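Local coordinates for sporulation and cell division protein SsgA (Streptomyces sp. Ag82_O1-9, PDB 6SLC) that probably takes part in sporulation-specific cell division, being related to the actinobacterial protein SsgB, which recruits FtsZ to the division site, at residues His30-Val35 with Leu116-Ala121; Ala45-Asp50 with Arg122-Phe127. All coordinates share one frame; numbering follows the deposited sequence.

Contact 1 (His30-Val35 with Leu116-Ala121); sequences HLRLVV and LLEAPA
Arg32 and Glu118 face each other as a hydrogen-bonded pair of two antiparallel strands, neighbours in the strongly curved sheet of this beta-barrel protein. Their backbones exchange two bonds, Arg32 N to Glu118 O at 3.0 Å and Glu118 N to Arg32 O at 2.9 Å, and a third, Val34 N to Leu116 O, is straighter, with 170° at the hydrogen. The buried side belongs to Leu31, Leu117 and Ala119, with Leu33 at its more open margin. Leu31 turns CG to the side remote from its carbonyl carbon (chi1 -45°), and its CD2 settles 3.6 Å from Ala119 CB, where a methyl leaves room for the branched leucine. Leu117 leans CD2 toward the other strand, against Leu33 CA, and meets Leu33 CD1 at 3.9 Å; Val43 and Phe61 help bury Leu117. The other face is mixed and more solvent-exposed, suiting long charged chains. Val34 and Leu116 lie alongside each other at one end; Arg32 and Glu118 come nearest through their CB atoms, then part, the guanidinium bonding to Ser40 and the carboxylate to Ser98. Val34 CG2 lies against Glu118 CG and carboxylate, at a slant. Before the helix, Pro120, whose ring nitrogen has no hydrogen to donate, presents CD 3.4 Å from His30 O.

Contact 2 (Ala45-Asp50 with Arg122-Phe127); sequences AGLRYD and RALESF
Phe127 lays one face of its ring over Leu47, whose CB stands 4.0 Å from the ring centroid and 23° off the normal, a CH-pi contact displaced from the ring centre toward the CE2-CZ side. This is helix-on-sheet packing: the helix that follows the last strand covers the strand of Ala45-Asp50, and the axes of segments 122-127 and 45-50 come within 10.9 Å, inclined by 21°. At such a spacing the gap must be filled by large apolar side chains, and a phenylalanine long enough to reach the strand backbone suits the place. With CG anti to the backbone N (chi1 167°), the ring reaches out from the helix until its far atom CZ lies 4.0 Å from Tyr49 CB, while Tyr49 N sits at the ring edge, in its plane. Cys27 and Val57, on the strands flanking this one, also touch the ring. Tyr49 turns the rest of its side chain away and gives its hydroxyl to a hydrogen bond with Pro54 O, leaving CB as the part of its side chain that meets Phe127. About one helical turn before Phe127, Leu124 crosses Leu47 at about a right angle, methyl against methyl, Leu124 CD1 to Leu47 CD1 at 3.8 Å.

In the fold
From the N terminus the chain runs up strand 19-34, turns back along its neighbour 40-50, and then builds strands 56-64 and 67-74, helix 75-81 and strands 91-98 and 101-109. Strand 114-120 returns to the first strand and closes the long loop of contact 1, joining the two halves of the sheet. Helix 121-134 follows directly and closes contact 2 by lying against strand 40-50. Since the segments alternate along the chain, the two closures cross. The contacts meet where Leu31 CD1 packs on Ala45 CB at 3.7 Å, linking the apolar side of the strand pairing to the strand that the helix covers.

Contact 1 (His30-Val35 with Leu116-Ala121)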
loop_
_atom_site.group_PDB
_atom_site.type_symbol
_atom_site.label_atom_id
_atom_site.label_comp_id
_atom_site.label_asym_id
_atom_site.label_seq_id
_atom_site.Cartn_x
_atom_site.Cartn_y
_atom_site.Cartn_z
ATOM N N HIS A 30 3.312 -15.241 13.471
ATOM C CA HIS A 30 2.720 -16.479 12.922
ATOM C C HIS A 30 1.572 -16.858 13.846
ATOM O O HIS A 30 1.834 -17.142 15.019
ATOM C CB HIS A 30 3.815 -17.522 12.686
ATOM C CG HIS A 30 4.649 -17.181 11.494
ATOM N ND1 HIS A 30 4.418 -17.733 10.237
ATOM C CD2 HIS A 30 5.675 -16.308 11.346
ATOM C CE1 HIS A 30 5.278 -17.222 9.374
ATOM N NE2 HIS A 30 6.063 -16.344 10.030
ATOM N N LEU A 31 0.341 -16.802 13.346
ATOM C CA LEU A 31 -0.872 -17.161 14.127
ATOM C C LEU A 31 -1.321 -18.550 13.703
ATOM O O LEU A 31 -0.952 -18.986 12.612
ATOM C CB LEU A 31 -1.987 -16.137 13.904
ATOM C CG LEU A 31 -1.573 -14.664 13.957
ATOM C CD1 LEU A 31 -2.795 -13.760 13.871
ATOM C CD2 LEU A 31 -0.756 -14.343 15.211
ATOM N N ARG A 32 -2.086 -19.221 14.552
ATOM C CA ARG A 32 -2.707 -20.525 14.227
ATOM C C ARG A 32 -4.202 -20.291 14.058
ATOM O O ARG A 32 -4.817 -19.766 14.990
ATOM C CB ARG A 32 -2.429 -21.540 15.335
ATOM C CG ARG A 32 -1.059 -22.195 15.253
ATOM C CD ARG A 32 -0.879 -23.392 16.196
ATOM N NE ARG A 32 0.465 -23.974 16.098
ATOM C CZ ARG A 32 0.796 -25.104 15.456
ATOM N NH1 ARG A 32 -0.118 -25.838 14.843
ATOM N NH2 ARG A 32 2.060 -25.497 15.441
ATOM N N LEU A 33 -4.763 -20.639 12.906
ATOM C CA LEU A 33 -6.240 -20.662 12.770
ATOM C C LEU A 33 -6.718 -21.950 13.420
ATOM O O LEU A 33 -6.266 -23.001 12.948
ATOM C CB LEU A 33 -6.627 -20.620 11.297
ATOM C CG LEU A 33 -8.129 -20.700 11.040
ATOM C CD1 LEU A 33 -8.868 -19.601 11.783
ATOM C CD2 LEU A 33 -8.431 -20.615 9.551
ATOM N N VAL A 34 -7.527 -21.880 14.477
ATOM C CA VAL A 34 -7.982 -23.109 15.187
ATOM C C VAL A 34 -9.171 -23.687 14.418
ATOM O O VAL A 34 -10.315 -23.260 14.659
ATOM C CB VAL A 34 -8.306 -22.845 16.663
ATOM C CG1 VAL A 34 -8.896 -24.070 17.332
ATOM C CG2 VAL A 34 -7.065 -22.380 17.397
ATOM N N VAL A 35 -8.873 -24.628 13.526
ATOM C CA VAL A 35 -9.860 -25.403 12.724
ATOM C C VAL A 35 -10.627 -26.343 13.661
ATOM O O VAL A 35 -11.864 -26.409 13.543
ATOM C CB VAL A 35 -9.152 -26.191 11.612
ATOM C CG1 VAL A 35 -10.089 -27.204 10.970
ATOM C CG2 VAL A 35 -8.561 -25.258 10.565
ATOM N N LEU A 116 -11.382 -18.461 15.112
ATOM C CA LEU A 116 -10.573 -18.478 16.348
ATOM C C LEU A 116 -9.088 -18.531 15.973
ATOM O O LEU A 116 -8.669 -19.495 15.328
ATOM C CB LEU A 116 -10.966 -19.693 17.185
ATOM C CG LEU A 116 -10.212 -19.825 18.499
ATOM C CD1 LEU A 116 -10.424 -18.591 19.370
ATOM C CD2 LEU A 116 -10.646 -21.085 19.224
ATOM N N LEU A 117 -8.322 -17.527 16.383
ATOM C CA LEU A 117 -6.871 -17.422 16.092
ATOM C C LEU A 117 -6.100 -17.443 17.413
ATOM O O LEU A 117 -6.614 -16.898 18.414
ATOM C CB LEU A 117 -6.604 -16.138 15.298
ATOM C CG LEU A 117 -7.180 -16.105 13.881
ATOM C CD1 LEU A 117 -7.323 -14.686 13.390
ATOM C CD2 LEU A 117 -6.301 -16.863 12.919
ATOM N N GLU A 118 -4.920 -18.070 17.400
ATOM C CA GLU A 118 -3.945 -18.022 18.520
ATOM C C GLU A 118 -2.748 -17.198 18.056
ATOM O O GLU A 118 -2.179 -17.522 16.994
ATOM C CB GLU A 118 -3.507 -19.416 18.965
ATOM C CG GLU A 118 -4.609 -20.176 19.690
ATOM C CD GLU A 118 -4.250 -21.580 20.145
ATOM O OE1 GLU A 118 -3.119 -22.047 19.837
ATOM O OE2 GLU A 118 -5.100 -22.196 20.815
ATOM N N ALA A 119 -2.430 -16.144 18.807
ATOM C CA ALA A 119 -1.209 -15.335 18.640
ATOM C C ALA A 119 -0.222 -15.702 19.745
ATOM O O ALA A 119 -0.599 -15.873 20.897
ATOM C CB ALA A 119 -1.578 -13.875 18.676
ATOM N N PRO A 120 1.084 -15.796 19.450
ATOM C CA PRO A 120 2.086 -15.936 20.500
ATOM C C PRO A 120 2.134 -14.656 21.353
ATOM O O PRO A 120 2.353 -13.582 20.807
ATOM C CB PRO A 120 3.378 -16.213 19.716
ATOM C CG PRO A 120 3.142 -15.584 18.359
ATOM C CD PRO A 120 1.667 -15.771 18.104
ATOM N N ALA A 121 1.919 -14.814 22.660
ATOM C CA ALA A 121 1.765 -13.725 23.657
ATOM C C ALA A 121 3.033 -12.867 23.696
ATOM O O ALA A 121 2.924 -11.625 23.650
ATOM C CB ALA A 121 1.431 -14.306 25.010
#

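Contact 2 (Ala45-Asp50 with Arg122-Phe127)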
loop_
_atom_site.group_PDB
_atom_site.type_symbol
_atom_site.label_atom_id
_atom_site.label_comp_id
_atom_site.label_asym_id
_atom_site.label_seq_id
_atom_site.Cartn_x
_atom_site.Cartn_y
_atom_site.Cartn_z
ATOM N N ALA A 45 0.607 -13.128 9.684
ATOM C CA ALA A 45 -0.144 -11.879 9.900
ATOM C C ALA A 45 0.860 -10.752 10.032
ATOM O O ALA A 45 1.922 -10.980 10.616
ATOM C CB ALA A 45 -1.012 -11.994 11.111
ATOM N N GLY A 46 0.564 -9.629 9.391
ATOM C CA GLY A 46 1.287 -8.365 9.579
ATOM C C GLY A 46 0.478 -7.468 10.488
ATOM O O GLY A 46 -0.734 -7.333 10.256
ATOM N N LEU A 47 1.100 -6.955 11.541
ATOM C CA LEU A 47 0.485 -5.936 12.413
ATOM C C LEU A 47 1.176 -4.618 12.087
ATOM O O LEU A 47 2.391 -4.624 11.828
ATOM C CB LEU A 47 0.669 -6.330 13.878
ATOM C CG LEU A 47 0.004 -7.629 14.317
ATOM C CD1 LEU A 47 0.125 -7.769 15.837
ATOM C CD2 LEU A 47 -1.462 -7.717 13.902
ATOM N N ARG A 48 0.411 -3.545 12.051
ATOM C CA ARG A 48 0.913 -2.186 11.741
ATOM C C ARG A 48 0.258 -1.225 12.750
ATOM O O ARG A 48 -0.954 -1.355 13.021
ATOM C CB ARG A 48 0.594 -1.984 10.257
ATOM C CG ARG A 48 0.707 -0.588 9.672
ATOM C CD ARG A 48 -0.348 -0.456 8.568
ATOM N NE ARG A 48 -0.262 0.882 8.033
ATOM C CZ ARG A 48 0.637 1.285 7.153
ATOM N NH1 ARG A 48 1.519 0.425 6.667
ATOM N NH2 ARG A 48 0.638 2.544 6.741
ATOM N N TYR A 49 1.061 -0.377 13.374
ATOM C CA TYR A 49 0.596 0.744 14.216
ATOM C C TYR A 49 1.001 2.060 13.551
ATOM O O TYR A 49 2.189 2.219 13.255
ATOM C CB TYR A 49 1.179 0.617 15.617
ATOM C CG TYR A 49 0.722 1.710 16.539
ATOM C CD1 TYR A 49 -0.568 1.705 17.052
ATOM C CD2 TYR A 49 1.569 2.753 16.892
ATOM C CE1 TYR A 49 -1.006 2.701 17.907
ATOM C CE2 TYR A 49 1.145 3.763 17.739
ATOM C CZ TYR A 49 -0.149 3.732 18.243
ATOM O OH TYR A 49 -0.578 4.705 19.079
ATOM N N ASP A 50 0.031 2.949 13.328
ATOM C CA ASP A 50 0.220 4.282 12.709
ATOM C C ASP A 50 -0.050 5.356 13.767
ATOM O O ASP A 50 -1.145 5.390 14.294
ATOM C CB ASP A 50 -0.661 4.419 11.471
ATOM C CG ASP A 50 -0.288 3.430 10.376
ATOM O OD1 ASP A 50 -0.835 2.350 10.395
ATOM O OD2 ASP A 50 0.583 3.726 9.553
ATOM N N ARG A 122 4.194 -13.500 23.782
ATOM C CA ARG A 122 5.489 -12.777 23.922
ATOM C C ARG A 122 5.638 -11.810 22.744
ATOM O O ARG A 122 5.895 -10.622 22.992
ATOM C CB ARG A 122 6.684 -13.740 23.979
ATOM C CG ARG A 122 7.397 -13.823 25.320
ATOM C CD ARG A 122 8.394 -14.977 25.313
ATOM N NE ARG A 122 9.365 -14.928 26.404
ATOM C CZ ARG A 122 10.060 -15.970 26.883
ATOM N NH1 ARG A 122 9.901 -17.186 26.386
ATOM N NH2 ARG A 122 10.913 -15.788 27.879
ATOM N N ALA A 123 5.500 -12.311 21.511
ATOM C CA ALA A 123 5.693 -11.533 20.262
ATOM C C ALA A 123 4.644 -10.416 20.190
ATOM O O ALA A 123 5.010 -9.273 19.866
ATOM C CB ALA A 123 5.610 -12.436 19.057
ATOM N N LEU A 124 3.383 -10.723 20.503
ATOM C CA LEU A 124 2.321 -9.691 20.514
ATOM C C LEU A 124 2.690 -8.579 21.494
ATOM O O LEU A 124 2.579 -7.384 21.098
ATOM C CB LEU A 124 0.973 -10.307 20.874
ATOM C CG LEU A 124 -0.167 -9.304 20.891
ATOM C CD1 LEU A 124 -0.231 -8.550 19.571
ATOM C CD2 LEU A 124 -1.475 -10.016 21.194
ATOM N N GLU A 125 3.124 -8.944 22.707
ATOM C CA GLU A 125 3.429 -7.972 23.791
ATOM C C GLU A 125 4.619 -7.103 23.368
ATOM O O GLU A 125 4.617 -5.893 23.633
ATOM C CB GLU A 125 3.705 -8.674 25.118
ATOM C CG GLU A 125 4.050 -7.699 26.243
ATOM C CD GLU A 125 3.693 -8.129 27.661
ATOM O OE1 GLU A 125 3.941 -9.301 27.997
ATOM O OE2 GLU A 125 3.138 -7.294 28.414
ATOM N N SER A 126 5.596 -7.703 22.714
ATOM C CA SER A 126 6.836 -7.021 22.287
ATOM C C SER A 126 6.497 -5.974 21.216
ATOM O O SER A 126 7.057 -4.849 21.260
ATOM C CB SER A 126 7.851 -8.046 21.815
ATOM O OG SER A 126 8.755 -7.457 20.894
ATOM N N PHE A 127 5.584 -6.307 20.302
ATOM C CA PHE A 127 5.071 -5.357 19.282
ATOM C C PHE A 127 4.323 -4.205 19.980
ATOM O O PHE A 127 4.607 -3.016 19.698
ATOM C CB PHE A 127 4.188 -6.062 18.250
ATOM C CG PHE A 127 3.398 -5.099 17.400
ATOM C CD1 PHE A 127 4.024 -4.261 16.478
ATOM C CD2 PHE A 127 2.034 -4.978 17.584
ATOM C CE1 PHE A 127 3.274 -3.380 15.714
ATOM C CE2 PHE A 127 1.286 -4.095 16.825
ATOM C CZ PHE A 127 1.905 -3.301 15.893
#